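Local coordinates for thioesterase PA1618 (Pseudomonas aeruginosa, PDB 4QD8), which probably hydrolyses acyl-CoA thioesters, 1,4-dihydroxy-2-naphthoyl-CoA possibly among them, as a hotdog-fold thioesterase of the PaaI family, at residues A31-D34 / E35-T38; T7-L10 / E11-N14. All blocks are in the same frame, centred on the assembly; numbering follows the deposited sequence.

In the fold
From the N terminus the chain first reaches interaction 2, where the loop at 7-10 turns into helix 10-15 and Asp9 caps the start of the helix. Helix 21-25 follows. The chain then enters strand 28-32, turns back and leaves along strand 36-42, and interaction 1 closes this beta hairpin. The two contacts are local and in series; neither encloses or crosses the other. They still touch in space, with centres about 11 Å apart. Pro8 and Leu10 pack on Phe32, and Leu13 meets Leu37. The N-terminal helix is thereby laid against the hairpin, whose strand 36-42 pairs onward with strand 99-106 of the hotdog sheet.

Interaction 1: A31-D34 / E35-T38; sequences AFDD and ESLT
Ala31 and Thr38 form an antiparallel hydrogen-bonded pair, and Phe32 and Leu37 the non-hydrogen-bonded pair beside it. This is a beta hairpin at one side of the hotdog sheet, where strand 28-32 turns back into strand 36-42. Thr38 N donates to Ala31 O at 2.8 Å; the return bond from Ala31 N to Thr38 O is weak. Nearer the turn, Asp33 N donates to Ser36 O at 3.0 Å. Strand 99-106 lies beyond Leu37, which makes a backbone bond with Ala104.

On one face Leu37 CD1 meets Phe32 CB at 3.7 Å. The ring of Phe32 takes no part in this pair. On the other face Ala31 CB and Thr38 CB lie 4.0 Å apart.

The carboxylate of Asp33 bridges the turn. With chi1 at 58°, CG of Asp33 is flanked by its own N and C, which brings OD1 over the turn, beside Glu35 N and Ser36 OG. Glu35 N donates to Asp33 OD1 at 3.0 Å, an Asx turn. Two donors thus grip one oxygen from opposite faces of the carboxylate plane, the second being Ser36 OG, 2.7 Å from Asp33 OD1 and 48° out of that plane.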
loop_
_atom_site.group_PDB
_atom_site.type_symbol
_atom_site.label_atom_id
_atom_site.label_comp_id
_atom_site.label_asym_id
_atom_site.label_seq_id
_atom_site.Cartn_x
_atom_site.Cartn_y
_atom_site.Cartn_z
ATOM N N ALA A 31 -2.545 -3.136 -26.825
ATOM C CA ALA A 31 -2.862 -4.543 -27.005
ATOM C C ALA A 31 -3.856 -5.008 -25.967
ATOM O O ALA A 31 -3.990 -4.411 -24.897
ATOM C CB ALA A 31 -1.597 -5.376 -26.913
ATOM N N PHE A 32 -4.563 -6.082 -26.294
ATOM C CA PHE A 32 -5.394 -6.763 -25.318
ATOM C C PHE A 32 -5.537 -8.231 -25.687
ATOM O O PHE A 32 -5.279 -8.626 -26.825
ATOM C CB PHE A 32 -6.762 -6.092 -25.193
ATOM C CG PHE A 32 -7.661 -6.291 -26.385
ATOM C CD1 PHE A 32 -8.522 -7.381 -26.451
ATOM C CD2 PHE A 32 -7.656 -5.373 -27.429
ATOM C CE1 PHE A 32 -9.357 -7.562 -27.545
ATOM C CE2 PHE A 32 -8.491 -5.542 -28.530
ATOM C CZ PHE A 32 -9.342 -6.643 -28.586
ATOM N N ASP A 33 -5.915 -9.046 -24.711
ATOM C CA ASP A 33 -6.370 -10.401 -25.005
ATOM C C ASP A 33 -7.501 -10.759 -24.055
ATOM O O ASP A 33 -8.087 -9.870 -23.440
ATOM C CB ASP A 33 -5.223 -11.429 -24.997
ATOM C CG ASP A 33 -4.471 -11.490 -23.676
ATOM O OD1 ASP A 33 -5.014 -11.076 -22.633
ATOM O OD2 ASP A 33 -3.319 -11.974 -23.678
ATOM N N ASP A 34 -7.817 -12.044 -23.923
ATOM C CA ASP A 34 -8.961 -12.444 -23.104
ATOM C C ASP A 34 -8.783 -12.168 -21.619
ATOM O O ASP A 34 -9.754 -12.208 -20.864
ATOM C CB ASP A 34 -9.245 -13.934 -23.271
ATOM C CG ASP A 34 -9.875 -14.257 -24.601
ATOM O OD1 ASP A 34 -10.215 -13.310 -25.348
ATOM O OD2 ASP A 34 -10.043 -15.463 -24.882
ATOM N N GLU A 35 -7.548 -11.898 -21.200
ATOM C CA GLU A 35 -7.242 -11.792 -19.776
ATOM C C GLU A 35 -6.481 -10.533 -19.411
ATOM O O GLU A 35 -6.163 -10.335 -18.248
ATOM C CB GLU A 35 -6.350 -12.944 -19.333
ATOM C CG GLU A 35 -6.849 -14.328 -19.608
ATOM C CD GLU A 35 -5.761 -15.341 -19.337
ATOM O OE1 GLU A 35 -4.600 -14.910 -19.156
ATOM O OE2 GLU A 35 -6.058 -16.555 -19.304
ATOM N N SER A 36 -6.128 -9.712 -20.390
ATOM C CA SER A 36 -5.241 -8.584 -20.081
ATOM C C SER A 36 -5.409 -7.410 -21.025
ATOM O O SER A 36 -5.948 -7.549 -22.124
ATOM C CB SER A 36 -3.777 -9.041 -20.077
ATOM O OG SER A 36 -3.339 -9.355 -21.390
ATOM N N LEU A 37 -4.937 -6.246 -20.580
ATOM C CA LEU A 37 -4.970 -5.030 -21.379
ATOM C C LEU A 37 -3.603 -4.373 -21.211
ATOM O O LEU A 37 -3.048 -4.380 -20.116
ATOM C CB LEU A 37 -6.090 -4.110 -20.893
ATOM C CG LEU A 37 -6.296 -2.792 -21.647
ATOM C CD1 LEU A 37 -6.597 -3.019 -23.129
ATOM C CD2 LEU A 37 -7.377 -1.930 -20.992
ATOM N N THR A 38 -3.050 -3.839 -22.302
ATOM C CA THR A 38 -1.667 -3.337 -22.305
ATOM C C THR A 38 -1.617 -1.899 -22.827
ATOM O O THR A 38 -2.275 -1.574 -23.817
ATOM C CB THR A 38 -0.761 -4.238 -23.187
ATOM O OG1 THR A 38 -0.732 -5.576 -22.660
ATOM C CG2 THR A 38 0.664 -3.691 -23.256
#

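Interaction 2: T7-L10 / E11-N14; sequences TPDL and EQLN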
loop_
_atom_site.group_PDB
_atom_site.type_symbol
_atom_site.label_atom_id
_atom_site.label_comp_id
_atom_site.label_asym_id
_atom_site.label_seq_id
_atom_site.Cartn_x
_atom_site.Cartn_y
_atom_site.Cartn_z
ATOM N N THR A 7 -16.026 -5.284 -25.445
ATOM C CA THR A 7 -14.837 -5.705 -26.177
ATOM C C THR A 7 -13.898 -4.512 -26.360
ATOM O O THR A 7 -14.322 -3.463 -26.824
ATOM C CB THR A 7 -15.208 -6.279 -27.545
ATOM O OG1 THR A 7 -15.937 -7.498 -27.362
ATOM C CG2 THR A 7 -13.969 -6.578 -28.357
ATOM N N PRO A 8 -12.624 -4.663 -25.964
ATOM C CA PRO A 8 -11.736 -3.500 -26.087
ATOM C C PRO A 8 -11.568 -3.080 -27.542
ATOM O O PRO A 8 -11.380 -3.924 -28.412
ATOM C CB PRO A 8 -10.400 -4.013 -25.534
ATOM C CG PRO A 8 -10.767 -5.207 -24.662
ATOM C CD PRO A 8 -11.943 -5.829 -25.373
ATOM N N ASP A 9 -11.659 -1.781 -27.788
ATOM C CA ASP A 9 -11.345 -1.231 -29.095
ATOM C C ASP A 9 -10.299 -0.136 -28.883
ATOM O O ASP A 9 -10.598 0.920 -28.323
ATOM C CB ASP A 9 -12.598 -0.680 -29.764
ATOM C CG ASP A 9 -12.297 -0.017 -31.085
ATOM O OD1 ASP A 9 -11.952 1.185 -31.073
ATOM O OD2 ASP A 9 -12.374 -0.704 -32.133
ATOM N N LEU A 10 -9.077 -0.423 -29.317
ATOM C CA LEU A 10 -7.916 0.400 -28.976
ATOM C C LEU A 10 -8.058 1.835 -29.471
ATOM O O LEU A 10 -7.628 2.773 -28.802
ATOM C CB LEU A 10 -6.637 -0.254 -29.503
ATOM C CG LEU A 10 -6.324 -1.651 -28.961
ATOM C CD1 LEU A 10 -5.135 -2.283 -29.647
ATOM C CD2 LEU A 10 -6.085 -1.625 -27.465
ATOM N N GLU A 11 -8.693 2.020 -30.627
ATOM C CA GLU A 11 -8.873 3.363 -31.164
ATOM C C GLU A 11 -9.734 4.220 -30.248
ATOM O O GLU A 11 -9.400 5.372 -29.975
ATOM C CB GLU A 11 -9.506 3.322 -32.563
ATOM C CG GLU A 11 -9.344 4.628 -33.331
ATOM C CD GLU A 11 -7.950 4.769 -33.906
ATOM O OE1 GLU A 11 -7.534 5.902 -34.231
ATOM O OE2 GLU A 11 -7.266 3.741 -34.042
ATOM N N GLN A 12 -10.840 3.649 -29.777
ATOM C CA GLN A 12 -11.751 4.353 -28.887
ATOM C C GLN A 12 -11.066 4.644 -27.561
ATOM O O GLN A 12 -11.205 5.740 -27.001
ATOM C CB GLN A 12 -13.005 3.509 -28.625
ATOM C CG GLN A 12 -13.937 3.318 -29.809
ATOM C CD GLN A 12 -15.039 2.313 -29.505
ATOM O OE1 GLN A 12 -14.791 1.270 -28.899
ATOM N NE2 GLN A 12 -16.263 2.630 -29.914
ATOM N N LEU A 13 -10.335 3.659 -27.049
ATOM C CA LEU A 13 -9.633 3.841 -25.777
ATOM C C LEU A 13 -8.669 5.013 -25.907
ATOM O O LEU A 13 -8.645 5.917 -25.064
ATOM C CB LEU A 13 -8.887 2.571 -25.348
ATOM C CG LEU A 13 -9.726 1.293 -25.178
ATOM C CD1 LEU A 13 -8.866 0.166 -24.645
ATOM C CD2 LEU A 13 -10.894 1.541 -24.260
ATOM N N ASN A 14 -7.884 5.009 -26.978
ATOM C CA ASN A 14 -6.956 6.106 -27.219
ATOM C C ASN A 14 -7.654 7.426 -27.484
ATOM O O ASN A 14 -7.304 8.445 -26.900
ATOM C CB ASN A 14 -5.992 5.762 -28.352
ATOM C CG ASN A 14 -4.950 4.748 -27.926
ATOM O OD1 ASN A 14 -4.419 4.831 -26.820
ATOM N ND2 ASN A 14 -4.669 3.777 -28.782
#
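Gln12 N donates to Asp9 OD1 at 3.0 Å. The donor lies nearly in line with the C-O bond of the carboxylate, and the angle at the hydrogen is 158°. CG of Asp9 is anti to the backbone N (chi1 176°), which carries OD1 forward to the first turn of the helix. The side chain of Gln12 crosses that of Asp9 at about a right angle. Gln12 CG lies 3.2 Å from Asp9 OD1. Gln12 OE1 comes to 3.1 Å from Asp9 CB. The carboxylate and amide planes stand 78° apart.

Asp9 is therefore the N-cap of helix 10-15. Its side chain occupies an N-H of the first turn, and its negative charge there probably suits the helix dipole. The main chain takes over next: Leu13 N donates to Asp9 O at 3.0 Å, and Asn14 N to Leu10 O at 2.9 Å.

Leu10 CD2 and Leu13 CD1 are 4.3 Å apart along one side of the helix. Both side chains pack on Phe29 of strand 28-32. Asn14 adds a polar tie to the same strand, its OD1 accepting from Phe29 N.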